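Local coordinates for Lmaj004144AAA protein (Leishmania major, PDB 1Y63) that probably transfers phosphate between nucleoside triphosphates and monophosphates as an adenylate kinase of the AK6 subfamily, with an ATPase activity thought to serve 18S rRNA maturation, at residues 6-17 against 96-107. Sequence-based numbering, arbitrary orientation.
Sequences EQPKGINILITG and FPERWFHMVVVL. With MN (manganese (II) ion), chain F.
Strands 12-16 and 103-107 run parallel, their axes 4.7 Å apart and crossing at -17°, with Leu14 N and Thr16 N donating to Met103 O and Val105 O while Val105 N and Leu107 N return bonds to Leu14 O and Thr16 O. Ile13, Ile15 and Val105, beta-branched as suits extended strands, share one face, Ile15 CD1 lying 3.7 Å from Val105 CB; Leu14, Val104, Thr16 and Val106 occupy the other. There Leu14 CB sits over the centre of the Phe101 ring, 3.8 Å from its centroid, a CH-pi contact; Trp100 CB lies against the opposite face, sandwiching the ring. With CG anti to the backbone N (chi1 176°), Leu14 places CD1 3.9 Å from Phe96 CE2, an apolar contact. Thr16 packs CG2 on Val106 CG2 (3.8 Å) while OG1 hydrogen-bonds to Tyr90 O.

At the N-terminal end of the pair, polar side chains add to the backbone bonding. His102 ND1 accepts from Asn12 N (2.9 Å) in the imidazole plane, while His102 N donates to Asn12 O, gripping both backbone polar atoms. Asn12 ND2 reaches Trp100 O at 2.8 Å, in both the amide and carbonyl planes; Met80 O and, through OD1, His86 further satisfy this buried amide. Arg99, long enough to bend at chi3, brings NH1 to Glu6 O (2.8 Å) in the carbonyl plane, though the N-H...O angle is 144°; NH1 also salt-bridges Glu77.

In the parallel P-loop NTPase sheet, strand 85-89 flanks 12-16 and strand 153-157 flanks 103-108. Helix 66-80 packs on Phe101, helices 23-33 and 161-178 cover the Ile13-Ile15 face, and Gly17, its positive phi suited to a residue lacking CB, leads into the ADP-binding P-loop.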
loop_
_atom_site.group_PDB
_atom_site.type_symbol
_atom_site.label_atom_id
_atom_site.label_comp_id
_atom_site.label_asym_id
_atom_site.label_seq_id
_atom_site.Cartn_x
_atom_site.Cartn_y
_atom_site.Cartn_z
ATOM N N GLU A 6 9.717 0.352 19.605
ATOM C CA GLU A 6 9.825 1.834 19.492
ATOM C C GLU A 6 8.612 2.384 18.757
ATOM O O GLU A 6 8.229 1.861 17.713
ATOM C CB GLU A 6 11.122 2.243 18.776
ATOM C CG GLU A 6 11.381 3.742 18.712
ATOM C CD GLU A 6 12.758 4.076 18.160
ATOM O OE1 GLU A 6 13.477 3.151 17.724
ATOM O OE2 GLU A 6 13.123 5.270 18.161
ATOM N N GLN A 7 7.990 3.421 19.322
ATOM C CA GLN A 7 6.852 4.064 18.676
ATOM C C GLN A 7 7.350 5.018 17.610
ATOM O O GLN A 7 8.373 5.688 17.793
ATOM C CB GLN A 7 5.962 4.815 19.669
ATOM C CG GLN A 7 5.355 3.941 20.759
ATOM C CD GLN A 7 4.545 2.781 20.215
ATOM O OE1 GLN A 7 3.487 2.972 19.614
ATOM N NE2 GLN A 7 5.036 1.562 20.437
ATOM N N PRO A 8 6.649 5.066 16.468
ATOM C CA PRO A 8 7.036 5.986 15.408
ATOM C C PRO A 8 7.092 7.439 15.855
ATOM O O PRO A 8 6.269 7.867 16.648
ATOM C CB PRO A 8 5.940 5.828 14.373
ATOM C CG PRO A 8 5.328 4.565 14.631
ATOM C CD PRO A 8 5.509 4.216 16.062
ATOM N N LYS A 9 8.055 8.167 15.309
ATOM C CA LYS A 9 8.235 9.597 15.592
ATOM C C LYS A 9 7.435 10.467 14.637
ATOM O O LYS A 9 7.280 11.647 14.879
ATOM C CB LYS A 9 9.705 9.980 15.471
ATOM C CG LYS A 9 10.615 9.289 16.453
ATOM C CD LYS A 9 12.051 9.764 16.300
ATOM C CE LYS A 9 13.021 8.833 17.009
ATOM N NZ LYS A 9 13.091 7.491 16.359
ATOM N N GLY A 10 6.955 9.902 13.530
ATOM C CA GLY A 10 6.140 10.653 12.585
ATOM C C GLY A 10 4.803 10.002 12.307
ATOM O O GLY A 10 4.376 9.108 13.053
ATOM N N ILE A 11 4.149 10.459 11.238
ATOM C CA ILE A 11 2.878 9.887 10.785
ATOM C C ILE A 11 3.160 8.922 9.647
ATOM O O ILE A 11 3.807 9.270 8.671
ATOM C CB ILE A 11 1.891 10.970 10.322
ATOM C CG1 ILE A 11 1.630 11.970 11.463
ATOM C CG2 ILE A 11 0.592 10.335 9.829
ATOM C CD1 ILE A 11 0.862 11.384 12.612
ATOM N N ASN A 12 2.680 7.689 9.794
ATOM C CA ASN A 12 2.906 6.631 8.797
ATOM C C ASN A 12 1.587 6.160 8.222
ATOM O O ASN A 12 0.669 5.850 8.961
ATOM C CB ASN A 12 3.615 5.439 9.414
ATOM C CG ASN A 12 5.027 5.751 9.849
ATOM O OD1 ASN A 12 5.679 6.625 9.289
ATOM N ND2 ASN A 12 5.510 5.023 10.854
ATOM N N ILE A 13 1.531 6.103 6.900
ATOM C CA ILE A 13 0.360 5.633 6.152
ATOM C C ILE A 13 0.738 4.434 5.307
ATOM O O ILE A 13 1.829 4.403 4.718
ATOM C CB ILE A 13 -0.147 6.750 5.210
ATOM C CG1 ILE A 13 -0.475 8.019 6.008
ATOM C CG2 ILE A 13 -1.344 6.260 4.363
ATOM C CD1 ILE A 13 -0.769 9.180 5.094
ATOM N N LEU A 14 -0.152 3.440 5.243
ATOM C CA LEU A 14 -0.016 2.327 4.326
ATOM C C LEU A 14 -1.077 2.453 3.260
ATOM O O LEU A 14 -2.233 2.665 3.568
ATOM C CB LEU A 14 -0.193 0.999 5.055
ATOM C CG LEU A 14 -0.182 -0.282 4.197
ATOM C CD1 LEU A 14 1.141 -0.429 3.467
ATOM C CD2 LEU A 14 -0.468 -1.478 5.097
ATOM N N ILE A 15 -0.644 2.370 1.994
ATOM C CA ILE A 15 -1.548 2.276 0.838
ATOM C C ILE A 15 -1.436 0.849 0.299
ATOM O O ILE A 15 -0.351 0.392 -0.089
ATOM C CB ILE A 15 -1.208 3.280 -0.292
ATOM C CG1 ILE A 15 -0.932 4.700 0.232
ATOM C CG2 ILE A 15 -2.311 3.260 -1.337
ATOM C CD1 ILE A 15 -2.041 5.346 0.966
ATOM N N THR A 16 -2.544 0.127 0.325
ATOM C CA THR A 16 -2.558 -1.258 -0.116
ATOM C C THR A 16 -3.757 -1.478 -1.073
ATOM O O THR A 16 -4.526 -0.544 -1.346
ATOM C CB THR A 16 -2.551 -2.208 1.100
ATOM O OG1 THR A 16 -2.319 -3.553 0.658
ATOM C CG2 THR A 16 -3.895 -2.156 1.888
ATOM N N GLY A 17 -3.870 -2.673 -1.637
ATOM C CA GLY A 17 -4.790 -2.920 -2.722
ATOM C C GLY A 17 -4.165 -3.826 -3.757
ATOM O O GLY A 17 -2.942 -3.934 -3.864
ATOM N N PHE A 96 2.934 -6.502 8.315
ATOM C CA PHE A 96 3.521 -5.375 9.035
ATOM C C PHE A 96 2.918 -5.251 10.430
ATOM O O PHE A 96 1.731 -5.553 10.631
ATOM C CB PHE A 96 3.258 -4.059 8.315
ATOM C CG PHE A 96 3.694 -4.016 6.866
ATOM C CD1 PHE A 96 4.993 -4.301 6.495
ATOM C CD2 PHE A 96 2.799 -3.658 5.872
ATOM C CE1 PHE A 96 5.391 -4.225 5.172
ATOM C CE2 PHE A 96 3.201 -3.600 4.539
ATOM C CZ PHE A 96 4.504 -3.866 4.209
ATOM N N PRO A 97 3.721 -4.772 11.392
ATOM C CA PRO A 97 3.208 -4.542 12.736
ATOM C C PRO A 97 2.263 -3.356 12.773
ATOM O O PRO A 97 2.544 -2.309 12.197
ATOM C CB PRO A 97 4.456 -4.270 13.560
ATOM C CG PRO A 97 5.462 -3.866 12.649
ATOM C CD PRO A 97 5.145 -4.436 11.293
ATOM N N GLU A 98 1.163 -3.500 13.505
ATOM C CA GLU A 98 0.225 -2.421 13.716
ATOM C C GLU A 98 0.878 -1.209 14.358
ATOM O O GLU A 98 0.447 -0.096 14.121
ATOM C CB GLU A 98 -0.966 -2.883 14.546
ATOM C CG GLU A 98 -1.890 -3.825 13.863
ATOM C CD GLU A 98 -3.098 -4.140 14.733
ATOM O OE1 GLU A 98 -3.858 -3.201 15.038
ATOM O OE2 GLU A 98 -3.261 -5.319 15.132
ATOM N N ARG A 99 1.934 -1.416 15.134
ATOM C CA ARG A 99 2.691 -0.339 15.741
ATOM C C ARG A 99 3.119 0.753 14.743
ATOM O O ARG A 99 3.229 1.940 15.118
ATOM C CB ARG A 99 3.939 -0.952 16.404
ATOM C CG ARG A 99 4.935 0.033 16.971
ATOM C CD ARG A 99 5.958 -0.652 17.827
ATOM N NE ARG A 99 6.604 -1.747 17.124
ATOM C CZ ARG A 99 7.645 -1.614 16.309
ATOM N NH1 ARG A 99 8.192 -0.420 16.093
ATOM N NH2 ARG A 99 8.129 -2.671 15.685
ATOM N N TRP A 100 3.416 0.349 13.514
ATOM C CA TRP A 100 3.978 1.286 12.522
ATOM C C TRP A 100 2.979 2.286 12.000
ATOM O O TRP A 100 3.359 3.414 11.694
ATOM C CB TRP A 100 4.522 0.530 11.330
ATOM C CG TRP A 100 5.817 -0.205 11.533
ATOM C CD1 TRP A 100 6.618 -0.209 12.631
ATOM C CD2 TRP A 100 6.449 -1.043 10.569
ATOM N NE1 TRP A 100 7.722 -0.994 12.408
ATOM C CE2 TRP A 100 7.644 -1.511 11.144
ATOM C CE3 TRP A 100 6.131 -1.415 9.254
ATOM C CZ2 TRP A 100 8.502 -2.352 10.467
ATOM C CZ3 TRP A 100 6.994 -2.240 8.582
ATOM C CH2 TRP A 100 8.145 -2.707 9.179
ATOM N N PHE A 101 1.706 1.896 11.870
ATOM C CA PHE A 101 0.776 2.651 11.018
ATOM C C PHE A 101 -0.330 3.395 11.750
ATOM O O PHE A 101 -0.964 2.860 12.674
ATOM C CB PHE A 101 0.170 1.746 9.930
ATOM C CG PHE A 101 1.184 1.301 8.908
ATOM C CD1 PHE A 101 1.800 2.243 8.102
ATOM C CD2 PHE A 101 1.562 -0.010 8.792
ATOM C CE1 PHE A 101 2.740 1.892 7.193
ATOM C CE2 PHE A 101 2.521 -0.380 7.861
ATOM C CZ PHE A 101 3.087 0.574 7.045
ATOM N N HIS A 102 -0.569 4.624 11.293
ATOM C CA HIS A 102 -1.654 5.457 11.813
ATOM C C HIS A 102 -2.867 5.504 10.922
ATOM O O HIS A 102 -3.900 5.978 11.355
ATOM C CB HIS A 102 -1.144 6.861 12.070
ATOM C CG HIS A 102 0.092 6.866 12.882
ATOM N ND1 HIS A 102 1.345 6.990 12.326
ATOM C CD2 HIS A 102 0.280 6.633 14.202
ATOM C CE1 HIS A 102 2.253 6.894 13.282
ATOM N NE2 HIS A 102 1.632 6.669 14.431
ATOM N N MET A 103 -2.710 5.037 9.682
ATOM C CA MET A 103 -3.751 5.008 8.683
ATOM C C MET A 103 -3.432 3.907 7.671
ATOM O O MET A 103 -2.258 3.727 7.275
ATOM C CB MET A 103 -3.856 6.366 7.964
ATOM C CG MET A 103 -5.020 6.475 7.046
ATOM S SD MET A 103 -4.911 8.015 6.092
ATOM C CE MET A 103 -4.559 9.185 7.336
ATOM N N VAL A 104 -4.463 3.173 7.244
ATOM C CA VAL A 104 -4.312 2.178 6.182
ATOM C C VAL A 104 -5.380 2.472 5.150
ATOM O O VAL A 104 -6.544 2.565 5.487
ATOM C CB VAL A 104 -4.460 0.745 6.699
ATOM C CG1 VAL A 104 -4.398 -0.266 5.572
ATOM C CG2 VAL A 104 -3.363 0.466 7.723
ATOM N N VAL A 105 -4.963 2.701 3.916
ATOM C CA VAL A 105 -5.878 3.032 2.836
ATOM C C VAL A 105 -5.904 1.871 1.890
ATOM O O VAL A 105 -4.848 1.434 1.403
ATOM C CB VAL A 105 -5.394 4.276 2.071
ATOM C CG1 VAL A 105 -6.353 4.624 0.972
ATOM C CG2 VAL A 105 -5.182 5.441 3.009
ATOM N N VAL A 106 -7.094 1.315 1.651
ATOM C CA VAL A 106 -7.238 0.202 0.710
ATOM C C VAL A 106 -7.923 0.749 -0.537
ATOM O O VAL A 106 -9.030 1.289 -0.444
ATOM C CB VAL A 106 -8.116 -0.936 1.293
ATOM C CG1 VAL A 106 -8.267 -2.088 0.276
ATOM C CG2 VAL A 106 -7.608 -1.468 2.602
ATOM N N LEU A 107 -7.275 0.548 -1.692
ATOM C CA LEU A 107 -7.784 0.998 -2.970
ATOM C C LEU A 107 -8.513 -0.124 -3.694
ATOM O O LEU A 107 -8.065 -1.260 -3.698
ATOM C CB LEU A 107 -6.657 1.529 -3.854
ATOM C CG LEU A 107 -5.771 2.628 -3.240
ATOM C CD1 LEU A 107 -4.706 3.102 -4.223
ATOM C CD2 LEU A 107 -6.637 3.738 -2.789
HETATM MN MN MN F . -3.481 -7.296 13.967
HETATM O O HOH W 1 2.012 3.270 16.917
HETATM O O HOH W 2 -2.254 -7.420 13.610
#